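Local atomic coordinates of Glyco_hydro_cc domain-containing protein (Pseudomonas viridiflava, PDB entry 6UAV), a protein that probably hydrolyses internal beta-1,3-glycosidic bonds of glucans, as an endo-beta-1,3-glucanase of glycoside hydrolase family 128 with a TIM-barrel fold. Residues 7-12 / 182-187; 80-85 / 96-101; 157-162 / 168-173; 209-214 / 221-226. One frame throughout, in Å; residues are numbered along the deposited sequence. Where two conformers were deposited one is given.

Contact 1: residues 7-12 / 182-187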
loop_
_atom_site.group_PDB
_atom_site.type_symbol
_atom_site.label_atom_id
_atom_site.label_comp_id
_atom_site.label_asym_id
_atom_site.label_seq_id
_atom_site.Cartn_x
_atom_site.Cartn_y
_atom_site.Cartn_z
ATOM N N GLY A 7 3.716 6.502 5.257
ATOM C CA GLY A 7 2.268 6.555 5.108
ATOM C C GLY A 7 1.555 5.655 6.081
ATOM O O GLY A 7 2.172 4.927 6.882
ATOM N N VAL A 8 0.242 5.683 5.954
ATOM C CA VAL A 8 -0.656 4.815 6.751
ATOM C C VAL A 8 -1.673 4.208 5.798
ATOM O O VAL A 8 -2.229 4.935 4.992
ATOM C CB VAL A 8 -1.286 5.621 7.914
ATOM C CG1 VAL A 8 -2.130 4.703 8.788
ATOM C CG2 VAL A 8 -0.188 6.287 8.752
ATOM N N ALA A 9 -2.007 2.937 6.030
ATOM C CA ALA A 9 -3.051 2.194 5.302
ATOM C C ALA A 9 -4.299 2.191 6.164
ATOM O O ALA A 9 -4.298 1.460 7.152
ATOM C CB ALA A 9 -2.573 0.791 5.025
ATOM N N TYR A 10 -5.173 3.166 5.994
ATOM C CA TYR A 10 -6.293 3.423 6.924
ATOM C C TYR A 10 -7.253 4.392 6.268
ATOM O O TYR A 10 -6.798 5.369 5.716
ATOM C CB TYR A 10 -5.829 4.002 8.265
ATOM C CG TYR A 10 -6.896 4.200 9.308
ATOM C CD1 TYR A 10 -7.548 3.103 9.841
ATOM C CD2 TYR A 10 -7.219 5.450 9.793
ATOM C CE1 TYR A 10 -8.510 3.263 10.814
ATOM C CE2 TYR A 10 -8.227 5.629 10.726
ATOM C CZ TYR A 10 -8.871 4.524 11.247
ATOM O OH TYR A 10 -9.846 4.611 12.225
ATOM N N ASP A 11 -8.547 4.194 6.441
ATOM C CA ASP A 11 -9.537 5.154 5.903
ATOM C C ASP A 11 -9.646 6.333 6.881
ATOM O O ASP A 11 -10.655 6.465 7.599
ATOM C CB ASP A 11 -10.867 4.464 5.635
ATOM C CG ASP A 11 -11.833 5.326 4.854
ATOM O OD1 ASP A 11 -11.369 6.266 4.154
ATOM O OD2 ASP A 11 -13.011 4.965 4.849
ATOM N N VAL A 12 -8.678 7.251 6.810
ATOM C CA VAL A 12 -8.680 8.435 7.706
ATOM C C VAL A 12 -9.972 9.216 7.420
ATOM O O VAL A 12 -10.239 9.557 6.228
ATOM C CB VAL A 12 -7.464 9.310 7.457
ATOM C CG1 VAL A 12 -7.547 10.545 8.311
ATOM C CG2 VAL A 12 -6.175 8.556 7.704
ATOM N N VAL A 182 5.568 -0.478 -0.345
ATOM C CA VAL A 182 5.140 -1.555 0.572
ATOM C C VAL A 182 3.904 -0.997 1.276
ATOM O O VAL A 182 4.068 -0.257 2.262
ATOM C CB VAL A 182 6.282 -1.923 1.534
ATOM C CG1 VAL A 182 5.782 -2.875 2.594
ATOM C CG2 VAL A 182 7.505 -2.512 0.808
ATOM N N THR A 183 2.704 -1.336 0.793
ATOM C CA THR A 183 1.508 -0.508 1.103
ATOM C C THR A 183 0.718 -1.064 2.285
ATOM O O THR A 183 -0.282 -0.474 2.671
ATOM C CB THR A 183 0.660 -0.336 -0.163
ATOM O OG1 THR A 183 0.371 -1.640 -0.669
ATOM C CG2 THR A 183 1.395 0.491 -1.187
ATOM N N GLU A 184 1.145 -2.193 2.820
ATOM C CA GLU A 184 0.681 -2.709 4.123
ATOM C C GLU A 184 1.860 -3.454 4.741
ATOM O O GLU A 184 2.459 -4.369 4.098
ATOM C CB GLU A 184 -0.472 -3.716 4.084
ATOM C CG GLU A 184 -1.722 -3.199 3.407
ATOM C CD GLU A 184 -2.857 -4.176 3.331
ATOM O OE1 GLU A 184 -2.861 -5.216 4.063
ATOM O OE2 GLU A 184 -3.781 -3.941 2.479
ATOM N N PHE A 185 2.195 -3.098 5.977
ATOM C CA PHE A 185 3.152 -3.894 6.776
ATOM C C PHE A 185 2.948 -3.651 8.256
ATOM O O PHE A 185 2.372 -2.663 8.679
ATOM C CB PHE A 185 4.608 -3.643 6.401
ATOM C CG PHE A 185 5.190 -2.328 6.799
ATOM C CD1 PHE A 185 4.718 -1.150 6.272
ATOM C CD2 PHE A 185 6.175 -2.270 7.781
ATOM C CE1 PHE A 185 5.245 0.077 6.646
ATOM C CE2 PHE A 185 6.733 -1.059 8.129
ATOM C CZ PHE A 185 6.249 0.109 7.583
ATOM N N ALA A 186 3.338 -4.679 8.990
ATOM C CA ALA A 186 3.374 -4.758 10.462
ATOM C C ALA A 186 3.964 -6.127 10.730
ATOM O O ALA A 186 4.019 -6.942 9.767
ATOM C CB ALA A 186 1.964 -4.609 10.983
ATOM N N ASN A 187 4.327 -6.460 11.962
ATOM C CA ASN A 187 4.656 -7.870 12.227
ATOM C C ASN A 187 3.593 -8.536 13.091
ATOM O O ASN A 187 3.464 -8.183 14.263
ATOM C CB ASN A 187 6.031 -8.010 12.871
ATOM C CG ASN A 187 6.575 -9.420 12.753
ATOM O OD1 ASN A 187 5.808 -10.404 12.794
ATOM N ND2 ASN A 187 7.890 -9.507 12.563
#
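Ala-9 faces Thr-183 and Glu-184 at the mouth of a closed eight-stranded parallel barrel, the TIM-barrel fold. Strands 6-9 and 180-185 are not neighbours: strand 220-225 runs between them, so they meet through side chains and a carbonyl. Glu-184 starts from a CB that stays clear of Ala-9. With chi1 at -58°, CG lies beside the backbone N, and it passes 4.4 Å from the CB of Ala-9. Beyond it an extended chi2 carries the carboxylate on to other partners: OE1 is hydrogen-bonded to the hydroxyl of Tyr-162, and OE2 to NE1 of Trp-31, so both oxygens are gripped. In clan GH-A barrels, the glutamate at the end of the seventh strand is the nucleophile, and the placement of Glu-184 is consistent with that role. A methyl suits position 9, where Tyr-29 packs on Ala-9 and on Glu-184. The nearest approach is Ala-9 CB to Thr-183 O, 3.5 Å, a carbonyl oxygen that also receives a hydrogen bond from Tyr-29 OH.

Contact 2: residues 80-85 / 96-101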
loop_
_atom_site.group_PDB
_atom_site.type_symbol
_atom_site.label_atom_id
_atom_site.label_comp_id
_atom_site.label_asym_id
_atom_site.label_seq_id
_atom_site.Cartn_x
_atom_site.Cartn_y
_atom_site.Cartn_z
ATOM N N LEU A 80 -2.725 3.400 -7.095
ATOM C CA LEU A 80 -2.519 2.050 -6.598
ATOM C C LEU A 80 -3.517 1.160 -7.314
ATOM O O LEU A 80 -4.686 1.586 -7.504
ATOM C CB LEU A 80 -2.803 2.029 -5.103
ATOM C CG LEU A 80 -1.829 2.857 -4.272
ATOM C CD1 LEU A 80 -2.394 3.005 -2.852
ATOM C CD2 LEU A 80 -0.452 2.230 -4.257
ATOM N N VAL A 81 -3.065 -0.009 -7.734
ATOM C CA VAL A 81 -3.974 -0.928 -8.453
ATOM C C VAL A 81 -3.854 -2.351 -7.935
ATOM O O VAL A 81 -2.723 -2.834 -7.693
ATOM C CB VAL A 81 -3.739 -0.816 -9.972
ATOM C CG1 VAL A 81 -4.037 0.557 -10.524
ATOM C CG2 VAL A 81 -2.346 -1.262 -10.397
ATOM N N ILE A 82 -5.008 -2.998 -7.862
ATOM C CA ILE A 82 -5.202 -4.450 -7.628
ATOM C C ILE A 82 -4.697 -4.893 -6.245
ATOM O O ILE A 82 -3.511 -5.199 -6.084
ATOM C CB ILE A 82 -4.637 -5.320 -8.770
ATOM C CG1 ILE A 82 -5.067 -4.778 -10.155
ATOM C CG2 ILE A 82 -5.150 -6.739 -8.492
ATOM C CD1 ILE A 82 -4.984 -5.721 -11.326
ATOM N N ASN A 83 -5.637 -4.994 -5.310
ATOM C CA ASN A 83 -5.287 -5.337 -3.888
ATOM C C ASN A 83 -5.206 -6.846 -3.679
ATOM O O ASN A 83 -6.248 -7.456 -3.475
ATOM C CB ASN A 83 -6.295 -4.750 -2.916
ATOM C CG ASN A 83 -5.732 -4.799 -1.510
ATOM O OD1 ASN A 83 -4.809 -4.061 -1.193
ATOM N ND2 ASN A 83 -6.282 -5.668 -0.676
ATOM N N GLU A 84 -4.011 -7.431 -3.695
ATOM C CA GLU A 84 -3.807 -8.868 -3.385
ATOM C C GLU A 84 -4.612 -9.739 -4.322
ATOM O O GLU A 84 -5.520 -10.468 -3.914
ATOM C CB GLU A 84 -4.141 -9.101 -1.910
ATOM C CG GLU A 84 -3.090 -8.444 -0.999
ATOM C CD GLU A 84 -3.181 -8.902 0.449
ATOM O OE1 GLU A 84 -4.034 -9.793 0.738
ATOM O OE2 GLU A 84 -2.435 -8.375 1.252
ATOM N N PRO A 85 -4.270 -9.760 -5.632
ATOM C CA PRO A 85 -5.010 -10.588 -6.566
ATOM C C PRO A 85 -4.949 -12.072 -6.275
ATOM O O PRO A 85 -5.885 -12.803 -6.616
ATOM C CB PRO A 85 -4.343 -10.296 -7.916
ATOM C CG PRO A 85 -2.933 -9.823 -7.543
ATOM C CD PRO A 85 -3.106 -9.063 -6.242
ATOM N N GLN A 96 -4.912 -14.008 -15.833
ATOM C CA GLN A 96 -5.635 -13.584 -17.052
ATOM C C GLN A 96 -6.586 -12.434 -16.721
ATOM O O GLN A 96 -6.722 -11.486 -17.552
ATOM C CB GLN A 96 -6.323 -14.762 -17.714
ATOM C CG GLN A 96 -5.328 -15.709 -18.386
ATOM C CD GLN A 96 -4.702 -15.219 -19.667
ATOM O OE1 GLN A 96 -5.066 -14.162 -20.178
ATOM N NE2 GLN A 96 -3.740 -15.979 -20.194
ATOM N N ALA A 97 -7.308 -12.534 -15.600
ATOM C CA ALA A 97 -8.306 -11.483 -15.282
ATOM C C ALA A 97 -7.556 -10.174 -15.109
ATOM O O ALA A 97 -8.002 -9.104 -15.610
ATOM C CB ALA A 97 -9.141 -11.883 -14.095
ATOM N N ALA A 98 -6.365 -10.188 -14.496
ATOM C CA ALA A 98 -5.618 -8.939 -14.303
ATOM C C ALA A 98 -5.099 -8.446 -15.642
ATOM O O ALA A 98 -5.126 -7.232 -15.904
ATOM C CB ALA A 98 -4.533 -9.101 -13.252
ATOM N N ALA A 99 -4.587 -9.345 -16.489
ATOM C CA ALA A 99 -4.159 -8.965 -17.842
ATOM C C ALA A 99 -5.337 -8.305 -18.585
ATOM O O ALA A 99 -5.096 -7.333 -19.277
ATOM C CB ALA A 99 -3.591 -10.162 -18.611
ATOM N N GLN A 100 -6.547 -8.866 -18.478
ATOM C CA GLN A 100 -7.733 -8.301 -19.177
ATOM C C GLN A 100 -8.014 -6.862 -18.688
ATOM O O GLN A 100 -8.375 -5.972 -19.519
ATOM C CB GLN A 100 -8.950 -9.218 -18.986
ATOM C CG GLN A 100 -10.238 -8.744 -19.665
ATOM C CD GLN A 100 -11.232 -9.884 -19.812
ATOM O OE1 GLN A 100 -11.089 -10.951 -19.245
ATOM N NE2 GLN A 100 -12.289 -9.696 -20.555
ATOM N N LEU A 101 -7.908 -6.590 -17.400
ATOM C CA LEU A 101 -8.129 -5.233 -16.827
ATOM C C LEU A 101 -7.034 -4.278 -17.301
ATOM O O LEU A 101 -7.271 -3.082 -17.393
ATOM C CB LEU A 101 -8.188 -5.329 -15.299
ATOM C CG LEU A 101 -8.360 -4.014 -14.544
ATOM C CD1 LEU A 101 -9.673 -3.354 -14.899
ATOM C CD2 LEU A 101 -8.255 -4.215 -13.052
#
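Ile-82 makes the whole apolar contact through one methyl. Its CD1 rests against two residues a turn apart on helix 95-112, lying 3.9 Å from the CB of Ala-98 and 4.0 Å from CD2 of Leu-101. Ile-82 and Leu-101 reach toward each other tip to tip, whereas Ala-98, with only a methyl, lets the isoleucine come close to the helix backbone. CG1 of Ile-82 stands anti to its carbonyl carbon (chi1 -47°), and the rest of the branch runs on extended toward the helix. Trp-102 and Met-93 add further apolar cover around the same isoleucine.

The backbone contributes conformation. Ile-82 has a positive phi of 64°, unusual for a beta-branched residue, just where strand 78-81 gives way to a loop. On the other side, the helical bond from Leu-101 N to Ala-97 O fixes Leu-101 one turn on from Ala-98.

Polar interactions lie away from the interface. Glu-84 OE2 is hydrogen-bonded to His-160 ND1 and to Asn-122 ND2, while Gln-96 and Gln-100 occupy the exposed side of the helix. The result is a beta-alpha unit of a TIM barrel, its helix packed outside the strand end; as in clan GH-A glycosidases, an Asn-Glu pair, Asn-83 and Glu-84, follows the fourth strand, and its glutamate, Glu-84, is probably the acid/base.

Contact 3: residues 157-162 / 168-173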
loop_
_atom_site.group_PDB
_atom_site.type_symbol
_atom_site.label_atom_id
_atom_site.label_comp_id
_atom_site.label_asym_id
_atom_site.label_seq_id
_atom_site.Cartn_x
_atom_site.Cartn_y
_atom_site.Cartn_z
ATOM N N LEU A 157 5.964 -2.034 -8.415
ATOM C CA LEU A 157 5.192 -3.141 -7.816
ATOM C C LEU A 157 4.755 -2.705 -6.415
ATOM O O LEU A 157 5.356 -1.791 -5.828
ATOM C CB LEU A 157 6.031 -4.406 -7.746
ATOM C CG LEU A 157 6.170 -5.151 -9.083
ATOM C CD1 LEU A 157 7.209 -6.257 -8.937
ATOM C CD2 LEU A 157 4.822 -5.738 -9.555
ATOM N N ALA A 158 3.740 -3.350 -5.868
ATOM C CA ALA A 158 3.329 -3.079 -4.478
ATOM C C ALA A 158 3.409 -4.402 -3.729
ATOM O O ALA A 158 3.275 -5.465 -4.332
ATOM C CB ALA A 158 2.011 -2.363 -4.352
ATOM N N PHE A 159 3.613 -4.308 -2.419
ATOM C CA PHE A 159 3.782 -5.503 -1.598
ATOM C C PHE A 159 3.179 -5.250 -0.223
ATOM O O PHE A 159 3.245 -4.138 0.283
ATOM C CB PHE A 159 5.271 -5.844 -1.533
ATOM C CG PHE A 159 5.483 -7.265 -1.077
ATOM C CD1 PHE A 159 4.974 -8.306 -1.820
ATOM C CD2 PHE A 159 6.139 -7.570 0.094
ATOM C CE1 PHE A 159 5.103 -9.620 -1.406
ATOM C CE2 PHE A 159 6.262 -8.884 0.502
ATOM C CZ PHE A 159 5.746 -9.899 -0.247
ATOM N N HIS A 160 2.600 -6.295 0.357
ATOM C CA HIS A 160 2.095 -6.350 1.727
ATOM C C HIS A 160 2.802 -7.480 2.462
ATOM O O HIS A 160 3.024 -8.543 1.869
ATOM C CB HIS A 160 0.583 -6.707 1.704
ATOM C CG HIS A 160 -0.271 -5.723 0.962
ATOM N ND1 HIS A 160 -1.604 -5.983 0.733
ATOM C CD2 HIS A 160 -0.004 -4.492 0.498
ATOM C CE1 HIS A 160 -2.149 -4.910 0.138
ATOM N NE2 HIS A 160 -1.163 -3.968 -0.028
ATOM N N TRP A 161 3.134 -7.266 3.733
ATOM C CA TRP A 161 3.842 -8.311 4.489
ATOM C C TRP A 161 3.597 -8.081 5.984
ATOM O O TRP A 161 3.774 -6.955 6.449
ATOM C CB TRP A 161 5.319 -8.308 4.136
ATOM C CG TRP A 161 5.941 -9.616 4.473
ATOM C CD1 TRP A 161 6.864 -9.868 5.471
ATOM C CD2 TRP A 161 5.694 -10.863 3.807
ATOM N NE1 TRP A 161 7.191 -11.191 5.457
ATOM C CE2 TRP A 161 6.499 -11.827 4.451
ATOM C CE3 TRP A 161 4.907 -11.246 2.704
ATOM C CZ2 TRP A 161 6.482 -13.157 4.066
ATOM C CZ3 TRP A 161 4.884 -12.573 2.340
ATOM C CH2 TRP A 161 5.691 -13.510 2.998
ATOM N N TYR A 162 3.207 -9.155 6.662
ATOM C CA TYR A 162 2.843 -9.171 8.101
ATOM C C TYR A 162 3.739 -10.106 8.936
ATOM O O TYR A 162 3.307 -10.696 9.919
ATOM C CB TYR A 162 1.364 -9.556 8.189
ATOM C CG TYR A 162 0.458 -8.443 7.742
ATOM C CD1 TYR A 162 0.187 -8.258 6.392
ATOM C CD2 TYR A 162 -0.038 -7.507 8.642
ATOM C CE1 TYR A 162 -0.660 -7.245 5.965
ATOM C CE2 TYR A 162 -0.874 -6.481 8.238
ATOM C CZ TYR A 162 -1.175 -6.344 6.888
ATOM O OH TYR A 162 -2.014 -5.342 6.516
ATOM N N SER A 168 13.792 -9.935 2.525
ATOM C CA SER A 168 14.073 -11.146 1.728
ATOM C C SER A 168 12.986 -11.251 0.639
ATOM O O SER A 168 13.317 -11.608 -0.527
ATOM C CB SER A 168 14.186 -12.350 2.628
ATOM O OG SER A 168 12.930 -12.886 2.967
ATOM N N MET A 169 11.753 -10.854 0.962
ATOM C CA MET A 169 10.662 -10.910 -0.016
ATOM C C MET A 169 10.896 -9.800 -1.070
ATOM O O MET A 169 10.677 -10.040 -2.268
ATOM C CB MET A 169 9.307 -10.777 0.660
ATOM C CG MET A 169 8.907 -11.959 1.496
ATOM S SD MET A 169 9.035 -13.559 0.705
ATOM C CE MET A 169 7.714 -13.481 -0.480
ATOM N N LEU A 170 11.327 -8.607 -0.675
ATOM C CA LEU A 170 11.673 -7.548 -1.655
ATOM C C LEU A 170 12.851 -8.017 -2.514
ATOM O O LEU A 170 12.822 -7.764 -3.756
ATOM C CB LEU A 170 11.953 -6.224 -0.967
ATOM C CG LEU A 170 10.778 -5.674 -0.141
ATOM C CD1 LEU A 170 11.171 -4.352 0.506
ATOM C CD2 LEU A 170 9.484 -5.555 -0.959
ATOM N N ASP A 171 13.859 -8.654 -1.931
ATOM C CA ASP A 171 14.994 -9.174 -2.763
ATOM C C ASP A 171 14.456 -10.169 -3.775
ATOM O O ASP A 171 14.840 -10.093 -4.987
ATOM C CB ASP A 171 16.122 -9.735 -1.916
ATOM C CG ASP A 171 16.959 -8.685 -1.230
ATOM O OD1 ASP A 171 16.708 -7.469 -1.505
ATOM O OD2 ASP A 171 17.859 -9.084 -0.429
ATOM N N ARG A 172 13.613 -11.102 -3.346
ATOM C CA ARG A 172 13.077 -12.121 -4.271
ATOM C C ARG A 172 12.318 -11.410 -5.397
ATOM O O ARG A 172 12.526 -11.797 -6.562
ATOM C CB ARG A 172 12.258 -13.162 -3.508
ATOM C CG ARG A 172 13.121 -14.095 -2.666
ATOM C CD ARG A 172 12.469 -14.648 -1.380
ATOM N NE ARG A 172 11.186 -15.275 -1.672
ATOM C CZ ARG A 172 10.597 -16.209 -0.918
ATOM N NH1 ARG A 172 9.433 -16.729 -1.291
ATOM N NH2 ARG A 172 11.184 -16.621 0.198
ATOM N N LEU A 173 11.513 -10.394 -5.068
ATOM C CA LEU A 173 10.646 -9.717 -6.078
ATOM C C LEU A 173 11.428 -8.715 -6.924
ATOM O O LEU A 173 10.895 -8.251 -7.914
ATOM C CB LEU A 173 9.456 -9.046 -5.407
ATOM C CG LEU A 173 8.415 -10.018 -4.848
ATOM C CD1 LEU A 173 7.438 -9.280 -3.976
ATOM C CD2 LEU A 173 7.667 -10.733 -5.930
#
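Met-169 folds itself between two aromatic side chains of strand 156-161, Phe-159 and Trp-161. Its flexible chain is bent at both chi2 (-50°) and chi3 (-70°), which lets it follow the two rings. CB of Met-169 touches CE2 of Phe-159 at 3.6 Å. CG lies over one face of the indole, 3.7 Å from the centroid of the six-membered ring of Trp-161, a CH-pi contact. The sulfur adds a Met-aromatic contact, SD standing obliquely 4.5 Å from that same Trp-161 centroid. The bends then bring the terminal CE of Met-169 to both rings, 4.0 Å from Trp-161 CH2 and 4.1 Å from Phe-159 CZ.

Phe-159 has CG anti to its backbone N (chi1 -163°), which projects the ring from the strand toward the helix, against its side chains. Leucines close on it obliquely: CD1 of Leu-173 presses to 3.4 Å from Phe-159 CD1, a tight fit, and CD2 of Leu-170 lies 4.0 Å from Phe-159 CD2. A broad flat ring suits this place because it can meet three helix residues at once. The indole's NE1 is hydrogen-bonded to Tyr-164 O in the connecting loop.

Strand and helix run nearly antiparallel, as in a barrel's beta-alpha unit. Helix 132-146 reaches Leu-157 and Leu-173 through Leu-136, and strand 180-185 meets Leu-170 through Val-182 and Leu-173 through Phe-180.

Contact 4: residues 209-214 / 221-226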
loop_
_atom_site.group_PDB
_atom_site.type_symbol
_atom_site.label_atom_id
_atom_site.label_comp_id
_atom_site.label_asym_id
_atom_site.label_seq_id
_atom_site.Cartn_x
_atom_site.Cartn_y
_atom_site.Cartn_z
ATOM N N GLU A 209 12.837 -1.750 13.088
ATOM C CA GLU A 209 13.669 -2.557 12.156
ATOM C C GLU A 209 13.124 -2.397 10.727
ATOM O O GLU A 209 13.886 -2.069 9.830
ATOM C CB GLU A 209 13.664 -4.035 12.550
ATOM C CG GLU A 209 14.803 -4.325 13.474
ATOM C CD GLU A 209 15.236 -5.770 13.638
ATOM O OE1 GLU A 209 14.702 -6.663 12.919
ATOM O OE2 GLU A 209 16.083 -5.972 14.527
ATOM N N MET A 210 11.829 -2.612 10.551
ATOM C CA MET A 210 11.215 -2.595 9.202
ATOM C C MET A 210 11.289 -1.179 8.638
ATOM O O MET A 210 11.635 -1.059 7.470
ATOM C CB MET A 210 9.786 -3.093 9.259
ATOM C CG MET A 210 9.715 -4.485 9.781
ATOM S SD MET A 210 7.975 -5.143 10.023
ATOM C CE MET A 210 7.882 -5.728 8.359
ATOM N N VAL A 211 10.959 -0.165 9.420
ATOM C CA VAL A 211 10.975 1.229 8.897
ATOM C C VAL A 211 12.408 1.594 8.518
ATOM O O VAL A 211 12.628 2.227 7.419
ATOM C CB VAL A 211 10.371 2.233 9.918
ATOM C CG1 VAL A 211 10.697 3.688 9.540
ATOM C CG2 VAL A 211 8.889 2.028 9.999
ATOM N N THR A 212 13.388 1.244 9.348
ATOM C CA THR A 212 14.799 1.603 9.033
ATOM C C THR A 212 15.173 0.949 7.709
ATOM O O THR A 212 15.884 1.581 6.888
ATOM C CB THR A 212 15.768 1.185 10.131
ATOM O OG1 THR A 212 15.382 1.902 11.301
ATOM C CG2 THR A 212 17.208 1.483 9.789
ATOM N N MET A 213 14.813 -0.312 7.565
ATOM C CA MET A 213 15.177 -1.070 6.355
ATOM C C MET A 213 14.495 -0.414 5.137
ATOM O O MET A 213 15.205 -0.185 4.118
ATOM C CB MET A 213 14.774 -2.531 6.552
ATOM C CG MET A 213 15.068 -3.424 5.370
ATOM S SD MET A 213 13.730 -3.431 4.171
ATOM C CE MET A 213 12.432 -4.216 5.115
ATOM N N LEU A 214 13.221 -0.024 5.246
ATOM C CA LEU A 214 12.456 0.516 4.097
ATOM C C LEU A 214 12.968 1.916 3.751
ATOM O O LEU A 214 13.033 2.209 2.572
ATOM C CB LEU A 214 10.971 0.513 4.392
ATOM C CG LEU A 214 10.341 -0.867 4.537
ATOM C CD1 LEU A 214 8.907 -0.719 5.053
ATOM C CD2 LEU A 214 10.346 -1.690 3.223
ATOM N N PHE A 221 9.896 3.402 -2.598
ATOM C CA PHE A 221 9.509 4.823 -2.710
ATOM C C PHE A 221 8.587 5.227 -1.566
ATOM O O PHE A 221 8.718 6.330 -1.111
ATOM C CB PHE A 221 8.787 5.071 -4.043
ATOM C CG PHE A 221 8.384 6.505 -4.274
ATOM C CD1 PHE A 221 9.326 7.445 -4.675
ATOM C CD2 PHE A 221 7.081 6.942 -4.040
ATOM C CE1 PHE A 221 8.958 8.780 -4.866
ATOM C CE2 PHE A 221 6.716 8.265 -4.272
ATOM C CZ PHE A 221 7.659 9.186 -4.667
ATOM N N ARG A 222 7.692 4.345 -1.125
ATOM C CA ARG A 222 6.702 4.683 -0.099
ATOM C C ARG A 222 6.322 3.391 0.624
ATOM O O ARG A 222 6.506 2.255 0.064
ATOM C CB ARG A 222 5.463 5.371 -0.686
ATOM C CG ARG A 222 5.607 6.882 -0.842
ATOM C CD ARG A 222 4.390 7.684 -1.253
ATOM N NE ARG A 222 4.523 9.094 -0.870
ATOM C CZ ARG A 222 3.585 10.019 -1.062
ATOM N NH1 ARG A 222 2.463 9.707 -1.700
ATOM N NH2 ARG A 222 3.765 11.237 -0.580
ATOM N N TYR A 223 5.925 3.553 1.863
ATOM C CA TYR A 223 5.383 2.442 2.655
ATOM C C TYR A 223 4.216 2.960 3.482
ATOM O O TYR A 223 4.135 4.129 3.762
ATOM C CB TYR A 223 6.457 1.780 3.536
ATOM C CG TYR A 223 7.230 2.714 4.428
ATOM C CD1 TYR A 223 6.703 3.157 5.627
ATOM C CD2 TYR A 223 8.451 3.214 4.055
ATOM C CE1 TYR A 223 7.405 3.967 6.494
ATOM C CE2 TYR A 223 9.137 4.099 4.869
ATOM C CZ TYR A 223 8.590 4.525 6.063
ATOM O OH TYR A 223 9.205 5.412 6.896
ATOM N N ALA A 224 3.392 2.022 3.920
ATOM C CA ALA A 224 2.237 2.363 4.729
ATOM C C ALA A 224 2.020 1.304 5.787
ATOM O O ALA A 224 1.821 0.125 5.464
ATOM C CB ALA A 224 1.046 2.483 3.846
ATOM N N TRP A 225 2.016 1.786 7.018
ATOM C CA TRP A 225 1.778 0.921 8.188
ATOM C C TRP A 225 0.309 0.508 8.252
ATOM O O TRP A 225 -0.610 1.378 8.111
ATOM C CB TRP A 225 2.240 1.620 9.475
ATOM C CG TRP A 225 2.092 0.779 10.702
ATOM C CD1 TRP A 225 1.027 0.696 11.547
ATOM C CD2 TRP A 225 3.052 -0.172 11.170
ATOM N NE1 TRP A 225 1.266 -0.223 12.536
ATOM C CE2 TRP A 225 2.525 -0.757 12.340
ATOM C CE3 TRP A 225 4.332 -0.519 10.745
ATOM C CZ2 TRP A 225 3.194 -1.779 13.012
ATOM C CZ3 TRP A 225 5.033 -1.462 11.468
ATOM C CH2 TRP A 225 4.459 -2.098 12.568
ATOM N N PHE A 226 0.076 -0.738 8.632
ATOM C CA PHE A 226 -1.277 -1.250 8.935
ATOM C C PHE A 226 -1.404 -1.337 10.464
ATOM O O PHE A 226 -0.720 -2.168 11.055
ATOM C CB PHE A 226 -1.522 -2.600 8.270
ATOM C CG PHE A 226 -2.960 -2.993 8.337
ATOM C CD1 PHE A 226 -3.429 -3.624 9.464
ATOM C CD2 PHE A 226 -3.872 -2.595 7.375
ATOM C CE1 PHE A 226 -4.758 -3.942 9.598
ATOM C CE2 PHE A 226 -5.209 -2.915 7.483
ATOM C CZ PHE A 226 -5.632 -3.605 8.595
#
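Leu-214 and Val-211, one turn apart on helix 200-216, close on the ring of Tyr-223. This is the tight part. Leu-214 CB lies 3.7 Å from Tyr-223 CD2, and farther along the leucine its CD1 comes to 3.8 Å from the CB of the tyrosine, so the leucine runs along the base of the aromatic side chain. Val-211 meets the other end at about a right angle, its CG1 3.5 Å from the tyrosine OH. A chi1 of 53° sets CG of Tyr-223 in the crowded position between its backbone N and carbonyl carbon, from where the ring lies along Leu-214 and the hydroxyl reaches Val-211. Tyrosine suits the site in two ways: its ring fills apolar space against the helix, while the buried hydroxyl is hydrogen-bonded to Glu-215 OE2 and Arg-6 NE.

Elsewhere the fit is looser. Met-210 and Trp-225 cover part of the interface, yet make no close contact with the opposing segment; the indole instead meets Phe-185 edge-to-face. On the outer side of the helix, Glu-209 is exposed and Thr-212 partly so, while Met-213 turns to helix 166-173.

Apolar helix residues thus lie against one side of the ring of an outward-facing strand residue, as in the beta-alpha-beta units that build a TIM barrel; here helix 200-216 follows strand 180-185 and leads into the eighth and last strand, 220-225.

All four contacts belong to one TIM barrel: contacts 2, 3 and 4 dock helices outside it, while contact 1 lies at its mouth. Contacts 2 and 4 are on opposite sides of the chain's centre, their centres 24 Å apart. Contacts 1 and 2 have centres 20 Å apart, yet two carboxylates placed as a catalytic pair would be come within 4.3 Å of each other (Glu-184 OE1 to Glu-84 OE2). Contact 3 supplies a partner to each, and its strand pairs with that of contact 1, Thr-183 N lying 2.9 Å from Phe-159 O. A glycerol, probably from the crystallisation liquor, lies about 4 Å from the Trp-161 side chain and may mark a pocket. Leu-170 CD1 and Leu-214 CD2, 3.9 Å apart, join contacts 3 and 4.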